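Long-range contacts in transcription factor cep-1 (Caenorhabditis elegans, PDB 1T4W), which activates transcription by binding the same DNA consensus sequence as p53, promoting apoptosis under genotoxic stress and ensuring proper meiotic chromosome segregation: residues L38-V43 with N132-F137; M4-L9 with L155-D160. One frame throughout, in Å; residues are numbered along the deposited sequence.

How the contacts relate
Both contacts belong to the DNA-binding domain, a beta sandwich of the p53 family, and their centres lie about 10 Å apart. Contact 1 pairs two neighbouring strands within the four-stranded sheet; contact 2 crosses the interior from that sheet to the other, larger one. They meet through strands 3-8 and 39-46, which are neighbours: Pro40 O and Leu9 N, 2.7 Å apart, probably share a hydrogen bond. Along the chain the order is 4-9, 38-43, 132-137, 155-160, so contact 1 is nested inside the loop that contact 2 closes. One contact thus builds a sheet and the other packs it, part of the scaffold that, as in p53, probably carries the zinc site and the DNA-binding surface.

Contact 1 of 2, residues L38-V43 with N132-F137; sequences LVPIQV and NFDIIF
Strands 39-43 and 132-137 are antiparallel neighbours, the axes of these short segments approaching to 4.5 Å with 138° between directions, so the strands are twisted well away from exactly antiparallel. Val39 and Ile135 exchange backbone hydrogen bonds, Val39 N to Ile135 O and Ile135 N to Val39 O both being 2.8 Å. Ile41 and Phe133 do likewise, although the return bond, Phe133 N to Ile41 O, is longer at 3.2 Å. Pro40 falls in the non-hydrogen-bonded pair with Asp134, where its missing N-H costs this pairing nothing.

On the face of Pro40 and Asp134 the carboxylate, its CG beside the backbone N (chi1 -69°), brings OD1 to 3.1 Å from Pro40 CA, while Asn105 ND2 donates to OD2. Were Asp134 an alanine, Asn105 would probably lose its acceptor and a gap would be left beside Leu38 and Pro40. Farther along, the amides of Gln42 and Asn132 lie side by side, planes 20° apart, and Asn132 OD1 accepts a hydrogen bond from Gln130 NE2.

The other face is apolar, as suits a buried core. Ile41 CB sits over one face of the Phe133 ring, 4.2 Å from its centroid. The branched Ile41 also reaches the next residue on this face, its CG1 lying 3.7 Å from Ile135 CG2, and Val39 CG2 meets the Phe137 ring at its edge. The Phe137 side chain lies about 9 Å from the zinc ion.

Strand 3-8 flanks residues 39-43, with Ile41 touching Ile6 and Val8; strand 101-104 flanks residues 132-137, with Phe133 on Ile103 and Phe137 on Phe101.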
loop_
_atom_site.group_PDB
_atom_site.type_symbol
_atom_site.label_atom_id
_atom_site.label_comp_id
_atom_site.label_asym_id
_atom_site.label_seq_id
_atom_site.Cartn_x
_atom_site.Cartn_y
_atom_site.Cartn_z
ATOM N N LEU A 38 -12.547 -1.700 -3.653
ATOM C CA LEU A 38 -12.145 -1.266 -2.314
ATOM C C LEU A 38 -11.417 -2.363 -1.572
ATOM O O LEU A 38 -11.991 -3.410 -1.276
ATOM C CB LEU A 38 -13.371 -0.825 -1.505
ATOM C CG LEU A 38 -14.082 0.391 -2.114
ATOM C CD1 LEU A 38 -15.440 0.591 -1.448
ATOM C CD2 LEU A 38 -13.205 1.618 -1.961
ATOM N N VAL A 39 -10.137 -2.140 -1.301
ATOM C CA VAL A 39 -9.355 -3.125 -0.572
ATOM C C VAL A 39 -9.283 -2.633 0.880
ATOM O O VAL A 39 -8.772 -1.553 1.155
ATOM C CB VAL A 39 -7.922 -3.262 -1.118
ATOM C CG1 VAL A 39 -7.184 -4.340 -0.344
ATOM C CG2 VAL A 39 -7.943 -3.582 -2.608
ATOM N N PRO A 40 -9.800 -3.433 1.821
ATOM C CA PRO A 40 -9.809 -3.100 3.253
ATOM C C PRO A 40 -8.442 -3.314 3.913
ATOM O O PRO A 40 -7.975 -4.438 4.059
ATOM C CB PRO A 40 -10.892 -4.026 3.818
ATOM C CG PRO A 40 -10.751 -5.265 2.951
ATOM C CD PRO A 40 -10.509 -4.706 1.548
ATOM N N ILE A 41 -7.804 -2.215 4.289
ATOM C CA ILE A 41 -6.484 -2.258 4.916
ATOM C C ILE A 41 -6.569 -1.950 6.416
ATOM O O ILE A 41 -7.405 -1.149 6.868
ATOM C CB ILE A 41 -5.516 -1.191 4.315
ATOM C CG1 ILE A 41 -5.352 -1.385 2.799
ATOM C CG2 ILE A 41 -4.145 -1.225 5.067
ATOM C CD1 ILE A 41 -4.683 -2.719 2.388
ATOM N N GLN A 42 -5.714 -2.604 7.182
ATOM C CA GLN A 42 -5.637 -2.320 8.612
ATOM C C GLN A 42 -4.166 -2.133 8.942
ATOM O O GLN A 42 -3.369 -3.036 8.708
ATOM C CB GLN A 42 -6.168 -3.482 9.446
ATOM C CG GLN A 42 -7.633 -3.790 9.201
ATOM C CD GLN A 42 -8.240 -4.570 10.347
ATOM O OE1 GLN A 42 -7.695 -5.590 10.778
ATOM N NE2 GLN A 42 -9.373 -4.089 10.855
ATOM N N VAL A 43 -3.800 -0.961 9.447
ATOM C CA VAL A 43 -2.411 -0.715 9.839
ATOM C C VAL A 43 -2.374 -0.734 11.378
ATOM O O VAL A 43 -3.141 -0.031 12.023
ATOM C CB VAL A 43 -1.898 0.658 9.324
ATOM C CG1 VAL A 43 -0.445 0.904 9.823
ATOM C CG2 VAL A 43 -1.945 0.689 7.772
ATOM N N ASN A 132 -7.608 2.149 10.038
ATOM C CA ASN A 132 -8.405 1.381 9.096
ATOM C C ASN A 132 -8.864 2.267 7.954
ATOM O O ASN A 132 -9.185 3.448 8.147
ATOM C CB ASN A 132 -9.634 0.797 9.794
ATOM C CG ASN A 132 -9.261 -0.146 10.910
ATOM O OD1 ASN A 132 -8.346 -0.951 10.770
ATOM N ND2 ASN A 132 -9.973 -0.061 12.026
ATOM N N PHE A 133 -8.876 1.702 6.755
ATOM C CA PHE A 133 -9.343 2.429 5.577
ATOM C C PHE A 133 -9.316 1.502 4.376
ATOM O O PHE A 133 -8.674 0.444 4.398
ATOM C CB PHE A 133 -8.447 3.655 5.292
ATOM C CG PHE A 133 -6.980 3.316 5.117
ATOM C CD1 PHE A 133 -6.470 2.950 3.865
ATOM C CD2 PHE A 133 -6.122 3.314 6.210
ATOM C CE1 PHE A 133 -5.117 2.580 3.705
ATOM C CE2 PHE A 133 -4.763 2.943 6.067
ATOM C CZ PHE A 133 -4.263 2.573 4.802
ATOM N N ASP A 134 -10.036 1.890 3.336
ATOM C CA ASP A 134 -9.988 1.121 2.115
ATOM C C ASP A 134 -9.077 1.853 1.174
ATOM O O ASP A 134 -9.018 3.082 1.195
ATOM C CB ASP A 134 -11.337 1.035 1.433
ATOM C CG ASP A 134 -12.310 0.204 2.204
ATOM O OD1 ASP A 134 -11.887 -0.844 2.733
ATOM O OD2 ASP A 134 -13.487 0.602 2.266
ATOM N N ILE A 135 -8.335 1.105 0.377
ATOM C CA ILE A 135 -7.535 1.736 -0.653
ATOM C C ILE A 135 -8.126 1.228 -1.970
ATOM O O ILE A 135 -8.598 0.086 -2.049
ATOM C CB ILE A 135 -6.050 1.356 -0.557
ATOM C CG1 ILE A 135 -5.278 2.045 -1.682
ATOM C CG2 ILE A 135 -5.898 -0.147 -0.607
ATOM C CD1 ILE A 135 -3.762 2.078 -1.467
ATOM N N ILE A 136 -8.145 2.076 -2.995
ATOM C CA ILE A 136 -8.688 1.650 -4.279
ATOM C C ILE A 136 -7.733 2.112 -5.388
ATOM O O ILE A 136 -7.266 3.252 -5.373
ATOM C CB ILE A 136 -10.143 2.200 -4.466
ATOM C CG1 ILE A 136 -10.707 1.727 -5.805
ATOM C CG2 ILE A 136 -10.157 3.742 -4.423
ATOM C CD1 ILE A 136 -12.132 2.189 -6.043
ATOM N N PHE A 137 -7.403 1.204 -6.307
ATOM C CA PHE A 137 -6.465 1.494 -7.405
ATOM C C PHE A 137 -7.243 1.825 -8.673
ATOM O O PHE A 137 -8.148 1.090 -9.071
ATOM C CB PHE A 137 -5.540 0.292 -7.611
ATOM C CG PHE A 137 -4.751 -0.053 -6.386
ATOM C CD1 PHE A 137 -3.584 0.652 -6.072
ATOM C CD2 PHE A 137 -5.210 -1.013 -5.499
ATOM C CE1 PHE A 137 -2.881 0.406 -4.872
ATOM C CE2 PHE A 137 -4.519 -1.276 -4.291
ATOM C CZ PHE A 137 -3.353 -0.561 -3.978
#

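Contact 2 of 2, residues M4-L9 with L155-D160; sequences MEIDVL and LAVFLD
Lys29 NZ is gripped by three groups of the strand whose Met4 and Ile6 pack against Leu155, Val157 and Leu159: salt bridges to Glu5 OE1 and Asp7 OD1, and a hydrogen bond to the backbone carbonyl Ile6 O. The acidic residues alternate with the apolar ones, so one strand serves both a polar side and the core of the beta sandwich. Strands 4-8 and 155-160 belong to opposing sheets; the axes of these short segments come no closer than 8.4 Å, and side chains fill the space between.

Ile6 reaches inward with CG1 anti to the backbone N (chi1 176°) and its chain extended, placing CD1 against two partners: Leu155 CD2 at 3.8 Å and Val157 CG1 at 3.9 Å. It meets Leu155 at about a right angle. Branched aliphatic residues suit this interface, because their methyl groups pack across it without needing polar partners. Ile60 of strand 57-65 touches both Leu155 and Val157, and Ile41 packs on Ile6.

Met4, long and flexible, spans to the other sheet at its end of the contact. Its SD lies 4.1 Å from Leu159 CB, and the bend at chi3 (57°) turns CE toward the opposing backbone, where it rests 3.7 Å from Val157 O.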
loop_
_atom_site.group_PDB
_atom_site.type_symbol
_atom_site.label_atom_id
_atom_site.label_comp_id
_atom_site.label_asym_id
_atom_site.label_seq_id
_atom_site.Cartn_x
_atom_site.Cartn_y
_atom_site.Cartn_z
ATOM N N MET A 4 5.297 -2.272 13.619
ATOM C CA MET A 4 4.154 -1.868 12.811
ATOM C C MET A 4 3.924 -2.904 11.729
ATOM O O MET A 4 4.867 -3.507 11.216
ATOM C CB MET A 4 4.342 -0.479 12.186
ATOM C CG MET A 4 3.099 -0.015 11.373
ATOM S SD MET A 4 3.053 1.769 10.973
ATOM C CE MET A 4 4.506 1.901 10.154
ATOM N N GLU A 5 2.659 -3.139 11.410
ATOM C CA GLU A 5 2.303 -4.110 10.389
ATOM C C GLU A 5 1.197 -3.553 9.537
ATOM O O GLU A 5 0.363 -2.790 10.029
ATOM C CB GLU A 5 1.769 -5.404 11.012
ATOM C CG GLU A 5 2.766 -6.213 11.826
ATOM C CD GLU A 5 3.830 -6.851 10.965
ATOM O OE1 GLU A 5 3.493 -7.358 9.872
ATOM O OE2 GLU A 5 5.003 -6.857 11.385
ATOM N N ILE A 6 1.203 -3.912 8.254
ATOM C CA ILE A 6 0.122 -3.509 7.383
ATOM C C ILE A 6 -0.471 -4.829 6.859
ATOM O O ILE A 6 0.259 -5.748 6.530
ATOM C CB ILE A 6 0.591 -2.579 6.232
ATOM C CG1 ILE A 6 -0.598 -2.295 5.316
ATOM C CG2 ILE A 6 1.795 -3.183 5.486
ATOM C CD1 ILE A 6 -0.394 -1.177 4.308
ATOM N N ASP A 7 -1.796 -4.938 6.837
ATOM C CA ASP A 7 -2.444 -6.157 6.364
ATOM C C ASP A 7 -3.788 -5.820 5.749
ATOM O O ASP A 7 -4.305 -4.727 5.946
ATOM C CB ASP A 7 -2.703 -7.121 7.528
ATOM C CG ASP A 7 -1.446 -7.705 8.101
ATOM O OD1 ASP A 7 -0.898 -8.655 7.494
ATOM O OD2 ASP A 7 -1.010 -7.202 9.164
ATOM N N VAL A 8 -4.370 -6.749 5.003
ATOM C CA VAL A 8 -5.707 -6.473 4.484
ATOM C C VAL A 8 -6.632 -7.048 5.571
ATOM O O VAL A 8 -6.194 -7.838 6.394
ATOM C CB VAL A 8 -5.988 -7.194 3.144
ATOM C CG1 VAL A 8 -4.990 -6.724 2.068
ATOM C CG2 VAL A 8 -5.925 -8.707 3.352
ATOM N N LEU A 9 -7.889 -6.629 5.600
ATOM C CA LEU A 9 -8.832 -7.167 6.575
ATOM C C LEU A 9 -9.216 -8.553 6.054
ATOM O O LEU A 9 -10.104 -8.681 5.223
ATOM C CB LEU A 9 -10.063 -6.272 6.658
ATOM C CG LEU A 9 -11.139 -6.620 7.686
ATOM C CD1 LEU A 9 -10.511 -6.753 9.078
ATOM C CD2 LEU A 9 -12.203 -5.527 7.680
ATOM N N LEU A 155 3.019 -1.118 -1.611
ATOM C CA LEU A 155 2.180 -0.231 -0.784
ATOM C C LEU A 155 2.933 -0.086 0.534
ATOM O O LEU A 155 3.091 -1.073 1.281
ATOM C CB LEU A 155 0.800 -0.860 -0.511
ATOM C CG LEU A 155 -0.125 -0.003 0.381
ATOM C CD1 LEU A 155 -0.368 1.335 -0.317
ATOM C CD2 LEU A 155 -1.461 -0.715 0.640
ATOM N N ALA A 156 3.400 1.128 0.815
ATOM C CA ALA A 156 4.181 1.401 2.027
ATOM C C ALA A 156 3.548 2.460 2.919
ATOM O O ALA A 156 2.975 3.436 2.418
ATOM C CB ALA A 156 5.617 1.860 1.635
ATOM N N VAL A 157 3.671 2.253 4.236
ATOM C CA VAL A 157 3.154 3.182 5.235
ATOM C C VAL A 157 4.259 3.556 6.226
ATOM O O VAL A 157 5.125 2.745 6.556
ATOM C CB VAL A 157 1.941 2.597 6.015
ATOM C CG1 VAL A 157 0.714 2.532 5.086
ATOM C CG2 VAL A 157 2.285 1.236 6.561
ATOM N N PHE A 158 4.193 4.790 6.707
ATOM C CA PHE A 158 5.189 5.343 7.622
ATOM C C PHE A 158 4.478 6.021 8.769
ATOM O O PHE A 158 3.492 6.754 8.560
ATOM C CB PHE A 158 6.040 6.393 6.888
ATOM C CG PHE A 158 6.739 5.857 5.670
ATOM C CD1 PHE A 158 7.994 5.262 5.773
ATOM C CD2 PHE A 158 6.108 5.871 4.430
ATOM C CE1 PHE A 158 8.616 4.670 4.644
ATOM C CE2 PHE A 158 6.712 5.292 3.301
ATOM C CZ PHE A 158 7.967 4.686 3.408
ATOM N N LEU A 159 4.954 5.757 9.980
ATOM C CA LEU A 159 4.383 6.410 11.141
ATOM C C LEU A 159 5.381 7.510 11.492
ATOM O O LEU A 159 6.554 7.216 11.732
ATOM C CB LEU A 159 4.240 5.426 12.309
ATOM C CG LEU A 159 3.396 5.960 13.480
ATOM C CD1 LEU A 159 1.954 6.169 13.032
ATOM C CD2 LEU A 159 3.442 4.978 14.635
ATOM N N ASP A 160 4.930 8.769 11.480
ATOM C CA ASP A 160 5.806 9.902 11.805
ATOM C C ASP A 160 5.462 10.530 13.150
ATOM O O ASP A 160 4.288 10.567 13.542
ATOM C CB ASP A 160 5.672 11.032 10.798
ATOM C CG ASP A 160 6.237 10.704 9.422
ATOM O OD1 ASP A 160 7.024 9.747 9.249
ATOM O OD2 ASP A 160 5.866 11.442 8.502
#